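Local atomic coordinates of ErfK/YbiS/YcfS/YnhG family protein (Xylanimonas cellulosilytica, PDB entry 4LPQ), a protein that probably acts as a peptidoglycan L,D-transpeptidase in bacterial cell-wall synthesis, pairing a catalytic domain with a putative peptidoglycan-binding domain. Residues P11-G17 / G39-W43; F135-R141 / R156-G162. One frame throughout, in Å; residues are numbered along the deposited sequence.

Contact 1: residues P11-G17 / G39-W43; sequences PQRGSTG and GDYGW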
ATOM      1  N   PRO A  11     -11.771  -4.181  16.751  1.00 13.52           N
ATOM      2  CA  PRO A  11     -11.874  -4.674  15.371  1.00 13.02           C
ATOM      3  C   PRO A  11     -10.590  -5.312  14.873  1.00 13.45           C
ATOM      4  O   PRO A  11      -9.513  -4.768  15.061  1.00 13.56           O
ATOM      5  CB  PRO A  11     -12.192  -3.426  14.580  1.00 13.24           C
ATOM      6  CG  PRO A  11     -12.925  -2.617  15.573  1.00 14.53           C
ATOM      7  CD  PRO A  11     -12.289  -2.864  16.905  1.00 14.53           C
ATOM      8  N   GLN A  12     -10.706  -6.525  14.314  1.00 13.05           N
ATOM      9  CA  GLN A  12      -9.595  -7.265  13.783  1.00 13.29           C
ATOM     10  C   GLN A  12     -10.116  -8.210  12.713  1.00 12.15           C
ATOM     11  O   GLN A  12     -11.317  -8.371  12.567  1.00 13.91           O
ATOM     12  CB  GLN A  12      -8.910  -8.048  14.903  1.00 13.52           C
ATOM     13  CG  GLN A  12      -9.784  -9.031  15.708  1.00 14.40           C
ATOM     14  CD  GLN A  12      -9.037  -9.605  16.860  1.00 16.23           C
ATOM     15  OE1 GLN A  12      -9.073  -9.102  17.994  1.00 18.92           O
ATOM     16  NE2 GLN A  12      -8.271 -10.605  16.566  1.00 16.01           N
ATOM     17  N   ARG A  13      -9.187  -8.865  11.991  1.00 13.60           N
ATOM     18  CA  ARG A  13      -9.630  -9.732  10.904  1.00 13.04           C
ATOM     19  C   ARG A  13     -10.623 -10.765  11.425  1.00 13.11           C
ATOM     20  O   ARG A  13     -10.367 -11.410  12.433  1.00 14.13           O
ATOM     21  CB  ARG A  13      -8.397 -10.431  10.310  1.00 14.70           C
ATOM     22  CG  ARG A  13      -8.732 -11.316   9.121  1.00 14.47           C
ATOM     23  CD  ARG A  13      -9.064 -10.542   7.873  1.00 13.15           C
ATOM     24  NE  ARG A  13      -9.451 -11.372   6.733  1.00 15.13           N
ATOM     25  CZ  ARG A  13      -8.594 -11.860   5.859  1.00 16.89           C
ATOM     26  NH1 ARG A  13      -7.344 -11.532   5.927  1.00 17.83           N
ATOM     27  NH2 ARG A  13      -9.033 -12.644   4.883  1.00 21.33           N
ATOM     28  N   GLY A  14     -11.776 -10.865  10.745  1.00 14.80           N
ATOM     29  CA  GLY A  14     -12.823 -11.800  11.096  1.00 15.43           C
ATOM     30  C   GLY A  14     -13.936 -11.138  11.881  1.00 17.65           C
ATOM     31  O   GLY A  14     -14.989 -11.752  12.037  1.00 19.08           O
ATOM     32  N   SER A  15     -13.676  -9.994  12.467  1.00 16.08           N
ATOM     33  CA  SER A  15     -14.723  -9.298  13.218  1.00 15.83           C
ATOM     34  C   SER A  15     -15.856  -8.859  12.287  1.00 16.16           C
ATOM     35  O   SER A  15     -15.649  -8.565  11.078  1.00 16.55           O
ATOM     36  CB  SER A  15     -14.156  -7.998  13.846  1.00 16.78           C
ATOM     37  OG  SER A  15     -13.174  -8.207  14.835  1.00 18.35           O
ATOM     38  N   THR A  16     -17.053  -8.694  12.879  1.00 17.24           N
ATOM     39  CA  THR A  16     -18.180  -8.093  12.169  0.50 17.00           C
ATOM     40  C   THR A  16     -18.969  -7.231  13.145  1.00 20.51           C
ATOM     41  O   THR A  16     -18.923  -7.408  14.385  1.00 24.26           O
ATOM     42  CB  THR A  16     -19.086  -9.249  11.662  0.50 17.56           C
ATOM     43  OG1 THR A  16     -20.044  -8.846  10.681  0.50 20.86           O
ATOM     44  CG2 THR A  16     -19.903  -9.757  12.774  0.50 17.32           C
ATOM     45  N   GLY A  17     -19.679  -6.296  12.568  1.00 18.90           N
ATOM     46  CA  GLY A  17     -20.552  -5.487  13.366  1.00 19.71           C
ATOM     47  C   GLY A  17     -20.391  -3.982  13.173  1.00 20.96           C
ATOM     48  O   GLY A  17     -19.584  -3.535  12.377  1.00 19.22           O
ATOM     49  N   GLY A  39     -19.280  -3.697   7.278  1.00 18.47           N
ATOM     50  CA  GLY A  39     -19.276  -4.261   8.605  1.00 17.28           C
ATOM     51  C   GLY A  39     -18.583  -5.598   8.747  1.00 16.30           C
ATOM     52  O   GLY A  39     -18.574  -6.157   9.878  1.00 17.82           O
ATOM     53  N   ASP A  40     -17.930  -6.078   7.698  1.00 17.91           N
ATOM     54  CA  ASP A  40     -17.168  -7.327   7.781  0.50 16.39           C
ATOM     55  C   ASP A  40     -15.682  -7.070   7.564  1.00 13.40           C
ATOM     56  O   ASP A  40     -15.292  -6.582   6.523  1.00 16.13           O
ATOM     57  CB  ASP A  40     -17.633  -8.295   6.726  0.50 17.36           C
ATOM     58  CG  ASP A  40     -19.048  -8.778   6.971  0.50 19.45           C
ATOM     59  OD1 ASP A  40     -19.568  -8.827   8.094  0.50 21.98           O
ATOM     60  OD2 ASP A  40     -19.725  -9.240   5.990  0.50 31.09           O
ATOM     61  N   TYR A  41     -14.868  -7.376   8.557  1.00 14.30           N
ATOM     62  CA  TYR A  41     -13.425  -7.130   8.466  1.00 13.85           C
ATOM     63  C   TYR A  41     -12.758  -8.320   7.776  1.00 13.42           C
ATOM     64  O   TYR A  41     -12.369  -9.304   8.410  1.00 14.46           O
ATOM     65  CB  TYR A  41     -12.882  -6.843   9.822  1.00 14.15           C
ATOM     66  CG  TYR A  41     -11.464  -6.362   9.949  1.00 12.33           C
ATOM     67  CD1 TYR A  41     -10.468  -6.769   9.093  1.00 13.03           C
ATOM     68  CD2 TYR A  41     -11.101  -5.493  10.976  1.00 13.49           C
ATOM     69  CE1 TYR A  41      -9.134  -6.449   9.317  1.00 13.01           C
ATOM     70  CE2 TYR A  41      -9.796  -5.140  11.231  1.00 13.47           C
ATOM     71  CZ  TYR A  41      -8.817  -5.607  10.384  1.00 13.09           C
ATOM     72  OH  TYR A  41      -7.482  -5.290  10.593  1.00 14.98           O
ATOM     73  N   GLY A  42     -12.674  -8.220   6.448  1.00 12.47           N
ATOM     74  CA  GLY A  42     -12.014  -9.139   5.608  1.00 12.64           C
ATOM     75  C   GLY A  42     -10.697  -8.692   5.073  1.00 12.14           C
ATOM     76  O   GLY A  42     -10.048  -7.809   5.661  1.00 12.78           O
ATOM     77  N   TRP A  43     -10.254  -9.312   3.985  1.00 12.88           N
ATOM     78  CA  TRP A  43      -8.952  -9.035   3.422  1.00 12.50           C
ATOM     79  C   TRP A  43      -8.723  -7.594   3.028  1.00 12.76           C
ATOM     80  O   TRP A  43      -7.634  -7.022   3.236  1.00 13.74           O
ATOM     81  CB  TRP A  43      -8.680 -10.001   2.265  1.00 14.21           C
ATOM     82  CG  TRP A  43      -7.323 -10.106   1.761  1.00 13.80           C
ATOM     83  CD1 TRP A  43      -6.407 -11.057   2.040  1.00 13.32           C
ATOM     84  CD2 TRP A  43      -6.729  -9.275   0.759  1.00 13.45           C
ATOM     85  NE1 TRP A  43      -5.227 -10.836   1.359  1.00 14.04           N
ATOM     86  CE2 TRP A  43      -5.421  -9.746   0.544  1.00 13.53           C
ATOM     87  CE3 TRP A  43      -7.153  -8.132   0.056  1.00 13.36           C
ATOM     88  CZ2 TRP A  43      -4.535  -9.152  -0.327  1.00 14.15           C
ATOM     89  CZ3 TRP A  43      -6.263  -7.561  -0.874  1.00 13.60           C
ATOM     90  CH2 TRP A  43      -4.968  -8.061  -1.005  1.00 14.55           C
TER
HETATM   91  O   HOH W   1      -6.640  -8.050  11.932  1.00 25.31           O
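Pro11 begins the contact at the Tyr41 ring, its CB 4.3 Å from Tyr41 CD2, while its backbone pairs with that of Val64. The peptide that follows lies over the centre of this ring: Gln12 C and Arg13 N both sit above one face. What brings the ring beneath them is the first torsion of Tyr41, whose CG is anti to the backbone N (chi1 -171°). Gln12 O takes two donors from the same face of its plane: Ser15 N, which closes the type II turn from Gln12 to Ser15, and Ser15 OG. A water 2.7 Å from Arg13 N also reaches the Tyr41 hydroxyl. Arg13 bends at chi2 (73°) and lays its guanidinium against the next peptide: NE lies 3.4 Å from Gly42 C, and Gly42 C and Trp43 N sit over one face of the guanidinium; the indole plane stands perpendicular to it. Gly14, with positive phi in the turn, donates a nearly straight bond from N to Tyr41 O (2.9 Å). Ser15 O answers by accepting from Tyr41 N, also at 2.9 Å. In one of the two conformers modelled for each side chain, Thr16 OG1 donates to Asp40 OD1, so that link may be only part-time. Gly17 N closes the series on Gly39 O (2.9 Å). Gly17, just before helix 18-30, and Gly42, just before helix 43-56, are both N-cap residues. A tyrosine clamped under a turn, with Val20, Leu23 and Val49 of those helices around it, thus joins two helix starts in the small helical fold of a PG_binding_1-type domain.

Contact 2: residues F135-R141 / R156-G162; sequences FAVYMQR and RPKYFRG
Tyr138 and Tyr159 cross obliquely, with Tyr138 CE1 3.6 Å from Tyr159 CB. CG of Tyr138 lies between its backbone N and carbonyl carbon (chi1 73°), which carries the ring across the partner chain; Arg161 N and Gly162 O meet it at the edge. The phenol OH then donates to Gly162 O at 2.7 Å, tilted from the carbonyl plane. The Tyr159 ring in turn offers its edge to Met139 O, 3.5 Å from Tyr159 CD1. The extended chain of Arg141 passes at a slant to this ring, its CG 4.0 Å from Tyr159 CE1, the guanidinium and ring planes being 71° apart. On the opposite face of the sheet from Met139 and Tyr159, Gln140 and Lys158 lie side by side and point the same way. Lys158 NZ donates to Gln140 OE1 (2.6 Å) from above the carbonyl plane rather than along a lone pair; it also binds Met198 O and makes a cation-pi contact with Trp193.

Phe135 and Phe160 approach obliquely, planes at 40°, with Phe135 CD2 4.0 Å from Phe160 CD1, while Arg161 CB stands over one face of the Phe135 ring, toward its rim, and Arg161 CD reaches 3.6 Å from Phe135 CE1. An alanine at Phe135 is likely to leave the Arg161 chain without its ring support and to open a gap beside Phe160.

Backbone bonds from Tyr138 N, Tyr159 N and Arg141 N fix the register, with Met139–Tyr159 a hydrogen-bonded pair and Gln140–Lys158 a non-hydrogen-bonded one. This is antiparallel pairing in the YkuD catalytic sheet: strand 154-159 lies between 133-140 and 164-168, Phe160 and Arg161 form a classic beta bulge against strand 164-168, and Pro157 touches the predicted active-site His167.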
ATOM      1  N   PHE A 135      11.919   9.062  -9.837  1.00 12.64           N
ATOM      2  CA  PHE A 135      11.784   8.315 -11.067  1.00 12.21           C
ATOM      3  C   PHE A 135      10.470   8.664 -11.756  1.00 12.84           C
ATOM      4  O   PHE A 135       9.761   9.608 -11.319  1.00 13.05           O
ATOM      5  CB  PHE A 135      11.844   6.806 -10.774  1.00 13.14           C
ATOM      6  CG  PHE A 135      13.062   6.413 -10.074  1.00 14.36           C
ATOM      7  CD1 PHE A 135      14.287   6.337 -10.689  1.00 17.92           C
ATOM      8  CD2 PHE A 135      13.055   6.049  -8.699  1.00 15.61           C
ATOM      9  CE1 PHE A 135      15.451   6.015  -9.978  1.00 19.02           C
ATOM     10  CE2 PHE A 135      14.207   5.681  -8.050  1.00 16.39           C
ATOM     11  CZ  PHE A 135      15.415   5.662  -8.682  1.00 16.09           C
ATOM     12  N   ALA A 136      10.106   7.998 -12.831  1.00 13.08           N
ATOM     13  CA  ALA A 136       8.864   8.245 -13.533  1.00 13.25           C
ATOM     14  C   ALA A 136       8.409   6.947 -14.187  1.00 12.13           C
ATOM     15  O   ALA A 136       9.204   6.150 -14.625  1.00 13.78           O
ATOM     16  CB  ALA A 136       9.066   9.331 -14.615  1.00 16.46           C
ATOM     17  N   VAL A 137       7.084   6.789 -14.246  1.00 11.98           N
ATOM     18  CA  VAL A 137       6.516   5.700 -15.002  1.00 12.16           C
ATOM     19  C   VAL A 137       6.937   5.828 -16.462  1.00 12.09           C
ATOM     20  O   VAL A 137       6.681   6.899 -17.067  1.00 14.46           O
ATOM     21  CB  VAL A 137       4.978   5.663 -14.887  1.00 12.76           C
ATOM     22  CG1 VAL A 137       4.391   4.582 -15.744  1.00 13.10           C
ATOM     23  CG2 VAL A 137       4.538   5.539 -13.424  1.00 13.34           C
ATOM     24  N   TYR A 138       7.542   4.792 -17.009  1.00 12.77           N
ATOM     25  CA  TYR A 138       8.041   4.863 -18.390  1.00 13.31           C
ATOM     26  C   TYR A 138       7.407   3.829 -19.309  1.00 13.52           C
ATOM     27  O   TYR A 138       7.473   3.926 -20.541  1.00 14.78           O
ATOM     28  CB  TYR A 138       9.571   4.772 -18.486  1.00 14.63           C
ATOM     29  CG  TYR A 138      10.129   3.382 -18.229  1.00 12.83           C
ATOM     30  CD1 TYR A 138      10.427   2.946 -16.937  1.00 12.77           C
ATOM     31  CD2 TYR A 138      10.359   2.530 -19.270  1.00 13.44           C
ATOM     32  CE1 TYR A 138      10.927   1.654 -16.759  1.00 13.00           C
ATOM     33  CE2 TYR A 138      10.867   1.298 -19.117  1.00 14.68           C
ATOM     34  CZ  TYR A 138      11.128   0.830 -17.853  1.00 14.23           C
ATOM     35  OH  TYR A 138      11.580  -0.413 -17.725  1.00 15.23           O
HETATM   36  N   MSE A 139       6.832   2.810 -18.690  1.00 12.48           N
HETATM   37  CA  MSE A 139       6.058   1.727 -19.388  0.50 12.54           C
HETATM   38  C   MSE A 139       5.059   1.057 -18.522  1.00 11.78           C
HETATM   39  O   MSE A 139       5.205   1.190 -17.291  1.00 12.89           O
HETATM   40  CB  MSE A 139       7.099   0.762 -19.973  0.50 17.55           C
HETATM   41  CG  MSE A 139       6.476  -0.525 -20.657  0.50 17.70           C
HETATM   42 SE   MSE A 139       7.746  -1.779 -21.372  0.30 15.80          SE
HETATM   43  CE  MSE A 139       9.015  -1.027 -20.299  0.50 10.97           C
ATOM     44  N   GLN A 140       4.089   0.396 -19.072  1.00 13.97           N
ATOM     45  CA  GLN A 140       3.117  -0.290 -18.297  1.00 13.67           C
ATOM     46  C   GLN A 140       2.671  -1.488 -19.115  1.00 13.70           C
ATOM     47  O   GLN A 140       2.786  -1.459 -20.330  1.00 15.29           O
ATOM     48  CB  GLN A 140       2.033   0.629 -17.844  1.00 15.27           C
ATOM     49  CG  GLN A 140       1.235   1.188 -18.992  1.00 16.97           C
ATOM     50  CD  GLN A 140       0.370   2.350 -18.537  1.00 17.79           C
ATOM     51  OE1 GLN A 140       0.624   2.939 -17.529  1.00 29.85           O
ATOM     52  NE2 GLN A 140      -0.624   2.642 -19.230  1.00 19.57           N
ATOM     53  N   ARG A 141       2.215  -2.526 -18.429  1.00 13.92           N
ATOM     54  CA  ARG A 141       1.690  -3.680 -19.118  1.00 14.75           C
ATOM     55  C   ARG A 141       0.371  -4.005 -18.487  1.00 14.08           C
ATOM     56  O   ARG A 141       0.311  -4.386 -17.284  1.00 16.98           O
ATOM     57  CB  ARG A 141       2.745  -4.832 -19.081  1.00 15.74           C
ATOM     58  CG  ARG A 141       4.013  -4.599 -19.851  1.00 16.69           C
ATOM     59  CD  ARG A 141       5.084  -5.675 -19.747  1.00 20.17           C
ATOM     60  NE  ARG A 141       6.211  -5.381 -20.640  1.00 22.24           N
ATOM     61  CZ  ARG A 141       7.431  -5.880 -20.530  1.00 23.02           C
ATOM     62  NH1 ARG A 141       7.720  -6.666 -19.489  1.00 27.00           N
ATOM     63  NH2 ARG A 141       8.355  -5.587 -21.486  1.00 26.65           N
ATOM     64  N   ARG A 156      -0.935  -5.728 -13.657  1.00 12.31           N
ATOM     65  CA  ARG A 156      -0.941  -4.375 -14.172  1.00 12.26           C
ATOM     66  C   ARG A 156       0.262  -3.567 -13.696  1.00 10.81           C
ATOM     67  O   ARG A 156       0.071  -2.449 -13.186  1.00 12.31           O
ATOM     68  CB  ARG A 156      -2.293  -3.744 -13.906  1.00 12.39           C
ATOM     69  CG  ARG A 156      -3.513  -4.535 -14.375  1.00 14.60           C
ATOM     70  CD  ARG A 156      -4.805  -3.785 -14.167  1.00 13.90           C
ATOM     71  NE  ARG A 156      -5.024  -2.727 -15.107  1.00 14.25           N
ATOM     72  CZ  ARG A 156      -6.018  -1.899 -15.023  1.00 15.63           C
ATOM     73  NH1 ARG A 156      -6.788  -1.858 -13.967  1.00 16.03           N
ATOM     74  NH2 ARG A 156      -6.259  -1.060 -16.051  1.00 17.26           N
ATOM     75  N   PRO A 157       1.478  -4.061 -13.949  1.00 12.65           N
ATOM     76  CA  PRO A 157       2.657  -3.260 -13.552  1.00 12.06           C
ATOM     77  C   PRO A 157       2.787  -1.923 -14.295  1.00 12.92           C
ATOM     78  O   PRO A 157       2.579  -1.848 -15.490  1.00 13.66           O
ATOM     79  CB  PRO A 157       3.786  -4.217 -13.858  1.00 12.88           C
ATOM     80  CG  PRO A 157       3.286  -5.075 -15.004  1.00 13.55           C
ATOM     81  CD  PRO A 157       1.847  -5.312 -14.651  1.00 13.53           C
ATOM     82  N   LYS A 158       3.239  -0.973 -13.495  1.00 11.73           N
ATOM     83  CA  LYS A 158       3.670   0.318 -13.952  1.00 12.60           C
ATOM     84  C   LYS A 158       5.174   0.461 -13.617  1.00 12.18           C
ATOM     85  O   LYS A 158       5.546   0.449 -12.412  1.00 13.22           O
ATOM     86  CB  LYS A 158       2.910   1.439 -13.340  1.00 12.99           C
ATOM     87  CG  LYS A 158       1.471   1.446 -13.766  1.00 16.17           C
ATOM     88  CD  LYS A 158       0.888   2.689 -13.875  1.00 34.45           C
ATOM     89  CE  LYS A 158      -0.542   2.675 -14.285  1.00 30.08           C
ATOM     90  NZ  LYS A 158      -0.879   3.563 -15.443  1.00 23.21           N
ATOM     91  N   TYR A 159       6.019   0.415 -14.612  1.00 11.74           N
ATOM     92  CA  TYR A 159       7.434   0.332 -14.437  1.00 10.84           C
ATOM     93  C   TYR A 159       8.041   1.731 -14.288  1.00 11.28           C
ATOM     94  O   TYR A 159       7.705   2.628 -15.050  1.00 12.65           O
ATOM     95  CB  TYR A 159       8.111  -0.347 -15.633  1.00 12.47           C
ATOM     96  CG  TYR A 159       7.676  -1.724 -15.870  1.00 13.28           C
ATOM     97  CD1 TYR A 159       6.495  -2.020 -16.508  1.00 14.93           C
ATOM     98  CD2 TYR A 159       8.462  -2.775 -15.460  1.00 14.12           C
ATOM     99  CE1 TYR A 159       6.067  -3.312 -16.709  1.00 15.23           C
ATOM    100  CE2 TYR A 159       8.064  -4.095 -15.686  1.00 14.79           C
ATOM    101  CZ  TYR A 159       6.873  -4.360 -16.345  1.00 15.56           C
ATOM    102  OH  TYR A 159       6.436  -5.674 -16.578  1.00 17.75           O
ATOM    103  N   PHE A 160       8.930   1.914 -13.302  1.00 12.93           N
ATOM    104  CA  PHE A 160       9.571   3.193 -13.058  1.00 12.45           C
ATOM    105  C   PHE A 160      11.072   3.183 -13.118  1.00 12.54           C
ATOM    106  O   PHE A 160      11.678   4.282 -13.205  1.00 13.74           O
ATOM    107  CB  PHE A 160       9.104   3.861 -11.745  1.00 13.84           C
ATOM    108  CG  PHE A 160       9.418   3.006 -10.508  1.00 13.41           C
ATOM    109  CD1 PHE A 160      10.625   3.120  -9.850  1.00 14.13           C
ATOM    110  CD2 PHE A 160       8.503   2.102  -9.989  1.00 14.19           C
ATOM    111  CE1 PHE A 160      10.928   2.383  -8.736  1.00 13.48           C
ATOM    112  CE2 PHE A 160       8.817   1.349  -8.897  1.00 13.75           C
ATOM    113  CZ  PHE A 160      10.024   1.473  -8.298  1.00 13.68           C
ATOM    114  N   ARG A 161      11.774   2.045 -13.094  1.00 11.55           N
ATOM    115  CA  ARG A 161      13.228   2.009 -13.286  1.00 12.66           C
ATOM    116  C   ARG A 161      13.604   0.613 -13.692  1.00 12.95           C
ATOM    117  O   ARG A 161      13.550  -0.285 -12.849  1.00 14.21           O
ATOM    118  CB  ARG A 161      13.987   2.437 -11.999  1.00 14.26           C
ATOM    119  CG  ARG A 161      15.471   2.566 -12.208  1.00 15.64           C
ATOM    120  CD  ARG A 161      16.146   2.563 -10.857  1.00 21.35           C
ATOM    121  NE  ARG A 161      17.493   2.918 -10.847  1.00 22.34           N
ATOM    122  CZ  ARG A 161      18.497   2.141 -10.520  1.00 30.68           C
ATOM    123  NH1 ARG A 161      18.331   0.863 -10.473  1.00 28.07           N
ATOM    124  NH2 ARG A 161      19.721   2.653 -10.416  1.00 24.10           N
ATOM    125  N   GLY A 162      13.910   0.387 -14.944  1.00 14.54           N
ATOM    126  CA  GLY A 162      14.215  -0.959 -15.395  1.00 15.88           C
ATOM    127  C   GLY A 162      13.044  -1.864 -15.008  1.00 13.90           C
ATOM    128  O   GLY A 162      11.882  -1.591 -15.357  1.00 14.80           O
TER
HETATM  129  O   HOH W   2      12.240   6.598 -14.326  1.00 23.90           O

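The two contacts follow one another along the chain: contact 1 is complete before contact 2 begins. Their centres are 34 Å apart, on opposite sides of the chain's centre, and their nearest atoms stay about 13 Å from each other. They share no helix or strand. Contact 1 ties together the loops that lead into helices 18-30 and 43-56, in the putative peptidoglycan-binding part, whereas contact 2 pairs strands 133-140 and 154-159 of the catalytic sheet. Trp43, at the end of contact 1, reaches toward the catalytic part and touches Ile172 and Ser185. The chain thus holds two differently built units, consistent with separate binding and catalytic roles.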